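Local coordinates for BH0493 protein (Bacillus halodurans C-125, PDB 2QEE), which binds zinc and is probably a metal-dependent hydrolase of the amidohydrolase superfamily, its substrate unknown, at residues W391-T394 with E395-K399; A170-L173 with D174-L177; R96-L99 with T100-G104. One frame throughout, in Å; residues are numbered along the deposited sequence. Where two conformers were deposited one is given.

Interaction 1 of 3, residues W391-T394 with E395-K399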
loop_
_atom_site.group_PDB
_atom_site.type_symbol
_atom_site.label_atom_id
_atom_site.label_comp_id
_atom_site.label_asym_id
_atom_site.label_seq_id
_atom_site.Cartn_x
_atom_site.Cartn_y
_atom_site.Cartn_z
ATOM N N TRP C 391 31.207 1.114 -3.546
ATOM C CA TRP C 391 31.406 2.353 -2.824
ATOM C C TRP C 391 32.072 2.080 -1.473
ATOM O O TRP C 391 31.859 1.017 -0.888
ATOM C CB TRP C 391 30.052 2.999 -2.606
ATOM C CG TRP C 391 30.114 4.396 -2.113
ATOM C CD1 TRP C 391 29.791 4.803 -0.864
ATOM C CD2 TRP C 391 30.463 5.554 -2.843
ATOM N NE1 TRP C 391 29.931 6.152 -0.754
ATOM C CE2 TRP C 391 30.364 6.648 -1.953
ATOM C CE3 TRP C 391 30.900 5.791 -4.156
ATOM C CZ2 TRP C 391 30.651 7.965 -2.341
ATOM C CZ3 TRP C 391 31.156 7.104 -4.551
ATOM C CH2 TRP C 391 31.040 8.182 -3.643
ATOM N N GLU C 392 32.925 3.001 -1.001
ATOM C CA GLU C 392 33.535 2.813 0.296
ATOM C C GLU C 392 32.830 3.687 1.318
ATOM O O GLU C 392 32.984 4.917 1.292
ATOM C CB GLU C 392 35.005 3.181 0.238
ATOM C CG GLU C 392 35.803 2.042 -0.347
ATOM C CD GLU C 392 37.285 2.294 -0.281
ATOM O OE1 GLU C 392 38.012 1.285 -0.428
ATOM O OE2 GLU C 392 37.694 3.474 -0.078
ATOM N N VAL C 393 32.113 3.059 2.245
ATOM C CA VAL C 393 31.415 3.809 3.298
ATOM C C VAL C 393 32.253 3.797 4.535
ATOM O O VAL C 393 32.730 2.715 4.940
ATOM C CB VAL C 393 30.037 3.116 3.630
ATOM C CG1 VAL C 393 29.277 3.824 4.843
ATOM C CG2 VAL C 393 29.148 3.037 2.367
ATOM N N THR C 394 32.421 4.965 5.176
ATOM C CA THR C 394 33.180 5.003 6.442
ATOM C C THR C 394 32.239 5.230 7.612
ATOM O O THR C 394 31.084 5.715 7.423
ATOM C CB THR C 394 34.193 6.182 6.417
ATOM O OG1 THR C 394 33.477 7.419 6.464
ATOM C CG2 THR C 394 35.020 6.116 5.102
ATOM N N GLU C 395 32.737 4.892 8.807
ATOM C CA GLU C 395 31.960 5.097 10.025
ATOM C C GLU C 395 31.671 6.600 10.221
ATOM O O GLU C 395 30.579 6.956 10.664
ATOM C CB GLU C 395 32.650 4.446 11.223
ATOM C CG GLU C 395 31.814 4.560 12.522
ATOM C CD GLU C 395 32.425 3.822 13.650
ATOM O OE1 GLU C 395 33.658 3.593 13.604
ATOM O OE2 GLU C 395 31.678 3.468 14.586
ATOM N N GLU C 396 32.611 7.459 9.811
ATOM C CA GLU C 396 32.386 8.908 9.946
ATOM C C GLU C 396 31.225 9.371 9.059
ATOM O O GLU C 396 30.408 10.212 9.491
ATOM C CB GLU C 396 33.655 9.737 9.692
ATOM C CG GLU C 396 34.630 9.663 10.892
ATOM C CD GLU C 396 33.953 9.997 12.251
ATOM O OE1 GLU C 396 33.514 11.163 12.412
ATOM O OE2 GLU C 396 33.836 9.094 13.131
ATOM N N GLU C 397 31.135 8.798 7.849
ATOM C CA GLU C 397 30.026 9.128 6.968
ATOM C C GLU C 397 28.697 8.645 7.508
ATOM O O GLU C 397 27.689 9.383 7.391
ATOM C CB GLU C 397 30.267 8.597 5.568
ATOM C CG GLU C 397 31.412 9.370 4.848
ATOM C CD GLU C 397 31.967 8.594 3.650
ATOM O OE1 GLU C 397 31.664 7.399 3.556
ATOM O OE2 GLU C 397 32.727 9.204 2.868
ATOM N N ILE C 398 28.675 7.431 8.064
ATOM C CA ILE C 398 27.427 6.893 8.673
ATOM C C ILE C 398 27.024 7.855 9.825
ATOM O O ILE C 398 25.852 8.248 9.937
ATOM C CB ILE C 398 27.654 5.487 9.226
ATOM C CG1 ILE C 398 27.867 4.530 8.053
ATOM C CG2 ILE C 398 26.455 5.060 10.134
ATOM C CD1 ILE C 398 28.334 3.135 8.531
ATOM N N LYS C 399 28.005 8.273 10.628
ATOM C CA LYS C 399 27.691 9.169 11.790
ATOM C C LYS C 399 27.089 10.489 11.307
ATOM O O LYS C 399 26.090 10.947 11.863
ATOM C CB LYS C 399 28.962 9.379 12.619
ATOM C CG LYS C 399 29.210 8.173 13.494
ATOM C CD LYS C 399 30.499 8.381 14.293
ATOM C CE LYS C 399 30.790 7.166 15.170
ATOM N NZ LYS C 399 31.752 7.480 16.252
HETATM O O HOH W 1 29.376 7.419 1.906
#

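Interaction 2 of 3, residues A170-L173 with D174-L177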
loop_
_atom_site.group_PDB
_atom_site.type_symbol
_atom_site.label_atom_id
_atom_site.label_comp_id
_atom_site.label_asym_id
_atom_site.label_seq_id
_atom_site.Cartn_x
_atom_site.Cartn_y
_atom_site.Cartn_z
ATOM N N ALA C 170 6.525 25.310 19.658
ATOM C CA ALA C 170 5.930 25.355 18.338
ATOM C C ALA C 170 4.493 25.861 18.497
ATOM O O ALA C 170 3.805 25.389 19.387
ATOM C CB ALA C 170 5.905 23.941 17.664
ATOM N N LEU C 171 4.109 26.805 17.663
ATOM C CA LEU C 171 2.846 27.565 17.826
ATOM C C LEU C 171 1.736 26.758 17.140
ATOM O O LEU C 171 1.721 26.720 15.914
ATOM C CB LEU C 171 2.989 28.965 17.186
ATOM C CG LEU C 171 1.789 29.926 17.222
ATOM C CD1 LEU C 171 1.224 30.016 18.668
ATOM C CD2 LEU C 171 2.213 31.286 16.671
ATOM N N ARG C 172 0.861 26.151 17.945
ATOM C CA ARG C 172 -0.263 25.333 17.450
ATOM C C ARG C 172 -1.433 26.260 17.146
ATOM O O ARG C 172 -1.868 27.018 18.025
ATOM C CB ARG C 172 -0.640 24.264 18.486
ATOM C CG ARG C 172 -1.845 23.401 18.083
ATOM C CD ARG C 172 -2.436 22.631 19.235
ATOM N NE ARG C 172 -3.404 21.650 18.736
ATOM C CZ ARG C 172 -4.706 21.888 18.662
ATOM N NH1 ARG C 172 -5.161 23.058 19.069
ATOM N NH2 ARG C 172 -5.547 20.963 18.189
ATOM N N LEU C 173 -1.954 26.181 15.924
ATOM C CA LEU C 173 -2.979 27.154 15.482
ATOM C C LEU C 173 -4.357 26.587 15.102
ATOM O O LEU C 173 -5.164 27.341 14.550
ATOM C CB LEU C 173 -2.425 28.008 14.358
ATOM C CG LEU C 173 -1.239 28.945 14.706
ATOM C CD1 LEU C 173 -0.700 29.592 13.467
ATOM C CD2 LEU C 173 -1.666 29.949 15.798
ATOM N N ASP C 174 -4.657 25.332 15.454
ATOM C CA ASP C 174 -5.915 24.677 15.058
ATOM C C ASP C 174 -7.165 25.572 15.362
ATOM O O ASP C 174 -7.985 25.782 14.474
ATOM C CB ASP C 174 -6.046 23.293 15.705
ATOM C CG ASP C 174 -4.969 22.331 15.180
ATOM O OD1 ASP C 174 -3.869 22.789 14.930
ATOM O OD2 ASP C 174 -5.237 21.152 14.992
ATOM N N PRO C 175 -7.277 26.096 16.596
ATOM C CA PRO C 175 -8.512 26.834 16.943
ATOM C C PRO C 175 -8.690 28.053 16.077
ATOM O O PRO C 175 -9.842 28.383 15.691
ATOM C CB PRO C 175 -8.285 27.219 18.408
ATOM C CG PRO C 175 -7.351 26.088 18.947
ATOM C CD PRO C 175 -6.372 25.986 17.762
ATOM N N LEU C 176 -7.594 28.728 15.760
ATOM C CA LEU C 176 -7.631 29.855 14.845
ATOM C C LEU C 176 -7.965 29.512 13.399
ATOM O O LEU C 176 -8.804 30.145 12.783
ATOM C CB LEU C 176 -6.343 30.665 14.911
ATOM C CG LEU C 176 -6.208 31.819 13.922
ATOM C CD1 LEU C 176 -7.119 32.977 14.451
ATOM C CD2 LEU C 176 -4.751 32.336 13.823
ATOM N N LEU C 177 -7.276 28.527 12.839
ATOM C CA LEU C 177 -7.529 28.216 11.441
ATOM C C LEU C 177 -8.811 27.422 11.208
ATOM O O LEU C 177 -9.452 27.640 10.195
ATOM C CB LEU C 177 -6.331 27.431 10.837
ATOM C CG LEU C 177 -5.117 28.249 10.395
ATOM C CD1 LEU C 177 -4.767 29.266 11.399
ATOM C CD2 LEU C 177 -3.913 27.334 10.189
#

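Interaction 3 of 3, residues R96-L99 with T100-G104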
loop_
_atom_site.group_PDB
_atom_site.type_symbol
_atom_site.label_atom_id
_atom_site.label_comp_id
_atom_site.label_asym_id
_atom_site.label_seq_id
_atom_site.Cartn_x
_atom_site.Cartn_y
_atom_site.Cartn_z
ATOM N N ARG C 96 3.037 -3.092 23.547
ATOM C CA ARG C 96 4.471 -3.344 23.540
ATOM C C ARG C 96 5.229 -2.121 24.067
ATOM O O ARG C 96 6.200 -2.251 24.895
ATOM C CB ARG C 96 4.933 -3.639 22.125
ATOM C CG ARG C 96 6.433 -3.818 21.902
ATOM C CD ARG C 96 6.681 -3.494 20.375
ATOM N NE ARG C 96 8.107 -3.611 20.111
ATOM C CZ ARG C 96 8.701 -3.173 19.011
ATOM N NH1 ARG C 96 7.995 -2.553 18.060
ATOM N NH2 ARG C 96 10.007 -3.335 18.876
ATOM N N GLY C 97 4.862 -0.952 23.569
ATOM C CA GLY C 97 5.530 0.278 23.993
ATOM C C GLY C 97 5.546 0.478 25.514
ATOM O O GLY C 97 6.582 0.847 26.065
ATOM N N VAL C 98 4.412 0.247 26.187
ATOM C CA VAL C 98 4.397 0.341 27.666
ATOM C C VAL C 98 5.480 -0.546 28.268
ATOM O O VAL C 98 6.233 -0.104 29.155
ATOM C CB VAL C 98 2.994 0.024 28.249
ATOM C CG1 VAL C 98 2.983 0.024 29.818
ATOM C CG2 VAL C 98 1.944 1.050 27.735
ATOM N N LEU C 99 5.635 -1.767 27.758
ATOM C CA LEU C 99 6.642 -2.677 28.299
ATOM C C LEU C 99 8.044 -2.167 28.006
ATOM O O LEU C 99 8.916 -2.269 28.894
ATOM C CB LEU C 99 6.455 -4.071 27.686
ATOM C CG LEU C 99 5.017 -4.624 27.850
ATOM C CD1 LEU C 99 4.967 -6.041 27.285
ATOM C CD2 LEU C 99 4.713 -4.662 29.360
ATOM N N THR C 100 8.296 -1.666 26.773
ATOM C CA THR C 100 9.630 -1.092 26.491
ATOM C C THR C 100 10.007 0.010 27.488
ATOM O O THR C 100 11.138 0.079 27.953
ATOM C CB THR C 100 9.675 -0.620 25.024
ATOM O OG1 THR C 100 9.528 -1.798 24.205
ATOM C CG2 THR C 100 11.022 0.132 24.689
ATOM N N CYS C 101 9.033 0.854 27.837
ATOM C CA CYS C 101 9.246 1.925 28.821
ATOM C C CYS C 101 9.626 1.359 30.182
ATOM O O CYS C 101 10.635 1.815 30.786
ATOM C CB CYS C 101 7.982 2.755 28.966
ATOM S SG CYS C 101 7.586 3.737 27.488
ATOM N N LEU C 102 8.827 0.418 30.692
ATOM C CA LEU C 102 9.118 -0.170 32.008
ATOM C C LEU C 102 10.524 -0.766 32.039
ATOM O O LEU C 102 11.304 -0.527 32.965
ATOM C CB LEU C 102 8.077 -1.249 32.345
ATOM C CG LEU C 102 6.654 -0.735 32.531
ATOM C CD1 LEU C 102 5.795 -1.943 32.622
ATOM C CD2 LEU C 102 6.618 0.084 33.882
ATOM N N GLN C 103 10.860 -1.541 31.017
ATOM C CA GLN C 103 12.182 -2.153 30.947
ATOM C C GLN C 103 13.275 -1.065 30.952
ATOM O O GLN C 103 14.294 -1.183 31.655
ATOM C CB GLN C 103 12.274 -3.018 29.674
ATOM C CG GLN C 103 13.483 -3.949 29.696
ATOM C CD GLN C 103 13.738 -4.550 28.348
ATOM O OE1 GLN C 103 13.748 -3.835 27.312
ATOM N NE2 GLN C 103 13.911 -5.883 28.335
ATOM N N GLY C 104 13.081 -0.020 30.144
ATOM C CA GLY C 104 14.069 1.059 30.004
ATOM C C GLY C 104 14.366 1.675 31.355
ATOM O O GLY C 104 15.512 2.052 31.648
#

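Interaction 1 of 3, residues W391-T394 with E395-K399
Thr394 and Glu397 meet in a local N-terminal cap, where the loop after helix 363-388 turns into helix 395-414, away from the zinc site. Thr394 is the N-cap residue. Its OG1 accepts a hydrogen bond from Glu397 N at 3.1 Å. OG1 can do this because chi1 of 69° sets it between the backbone N and the carbonyl carbon of its own residue. The return bond runs from Thr394 N to Glu397 OE1 at 3.0 Å, with an N-H...O angle of 162°. This donor meets OE1 from above the carboxylate plane, 44° out of it. The glutamate chain extends beyond CG and crosses the threonine side chain at a slant, its CG 3.3 Å from Thr394 OG1. A backbone bond of the helix joins Ile398 N to Thr394 O at 3.0 Å.

Glu397 OE1 has a further partner. A water accepts from Trp391 NE1 at 3.0 Å, lying in the plane of the indole at its edge, and makes a weak bond to OE1. The other oxygen, OE2, forms a salt bridge with Arg112 of the second subunit. The carboxylate is therefore held at both oxygens, which should fix its rotation. The nearby arginine would probably favour its charged form.

An apolar contact accompanies the polar cap. Val393 CG1 meets Ile398 CG1 at 3.6 Å, the two side chains crossing at about a right angle. Tyr383 of helix 363-388 touches both residues, and Leu11 and Val15 of helix 8-21 pack on Ile398. The reciprocal bonds between the first and fourth residues of the cap, side chain to backbone in each direction, are those of a capping box, here at the start of the chain's last helix and tied to a subunit interface.

Interaction 2 of 3, residues A170-L173 with D174-L177
Arg172 and Asp174 form a salt bridge, with Arg172 NH2 3.2 Å from Asp174 OD2. Arg172 has two conformers, and this geometry belongs to the one described. It is a contact of charges alone, because the oxygen lies over one face of the guanidinium and no N-H points at it. The carboxylate is stacked on the guanidinium, their planes 25° apart, and Asp174 CG sits 3.3 Å above the guanidinium plane, offset toward the rim. Arg172 gets there with CG anti to the backbone N (chi1 177°) and a chain extended as far as NE. Each group has a further partner: Arg172 NH1 bridges to Asp147, and Asp174 OD2 bonds to Ser225 OG. An alanine in place of Asp174 would probably leave one guanidinium face without its countercharge and Ser225 without this acceptor.

Pro175 CD comes within 3.4 Å of Arg172 NH1. Leu177 N bonds to Leu173 O at 3.0 Å, starting helix 174-178 with Leu173 as N-cap residue. Beside this bond Leu177 CD1 touches Leu173 CB at 4.0 Å. Leu210 of helix 200-217 packs on Leu173 and Leu176, and Leu246 of helix 237-253 on Leu173 and Leu177.

The chain thus leaves strand 171-172 with a charged side facing the metal site and an apolar side facing the helices. In this conformer, stacking and Asp147 would restrain the guanidinium, about 5 Å from the side chain of the zinc ligand His30.

Interaction 3 of 3, residues R96-L99 with T100-G104
Arg96 O takes the amide of Thr100 in the first of four i to i+4 hydrogen bonds between the two segments, which are consecutive parts of helix 93-104. Thr100 N lies 2.9 Å from Arg96 O. Cys101 N follows on Gly97 O at 3.0 Å, Leu102 N on Val98 O at 3.1 Å, and Gln103 N on Leu99 O at 3.0 Å. The last is the straightest, with an N-H...O angle of 173°. Each of these four carbonyls is therefore matched to an amide one turn on. Gly104 N carries the series on by bonding to Thr100 O.

The polar side chains look outside the two segments for their main partners. With chi1 of -64°, Thr100 OG1 lies beside its own backbone N and back toward Arg96 O, 3.4 Å away. Any bond there is weak and not settled, because the one hydroxyl proton has another acceptor within reach. Thr100 OG1 is hydrogen-bonded to His370 NE2, Arg96 NH1 makes a salt bridge with Glu93 of the same helix, and Gln103 NE2 donates to Gln388 O of the third subunit. Gln103 extends from the helix beyond CG to make that bond.

The apolar contacts within the segments are loose. Leu102 CD1 stands 4.4 Å from both Val98 CG1 and Leu99 CD2.

Helix 93-104 is set among several others: Val98 and Leu102 pack on Ile44 of helix 44-48, Val98 and Leu99 on Phe85 of helix 73-86, and Thr100 and Cys101 on Tyr366 of helix 363-388. The third subunit also packs here, with Ala389 of that subunit on Thr100 and Gln103, so the helix lies between its own chain's helices and a neighbouring copy.

The three contacts are separate within the chain, with nearest atoms about 20 to 25 Å apart. Interaction 2 is the one nearest the metal, the side chain of Arg172 being about 8 Å from the bound zinc ion. In interaction 3 the side chain of Arg96 is about 10 Å from that of Glu334, which binds a metal in a structure of this protein, though none is bound to it in this chain. Interaction 1 lies away from these sites, its centre about 41 Å from that of interaction 2 on the opposite side of the chain's centre. Helix 363-388 touches both interactions 1 and 3. Both also meet other subunits: the loop of interaction 1 in the third subunit, through its Trp391, packs on interaction 3.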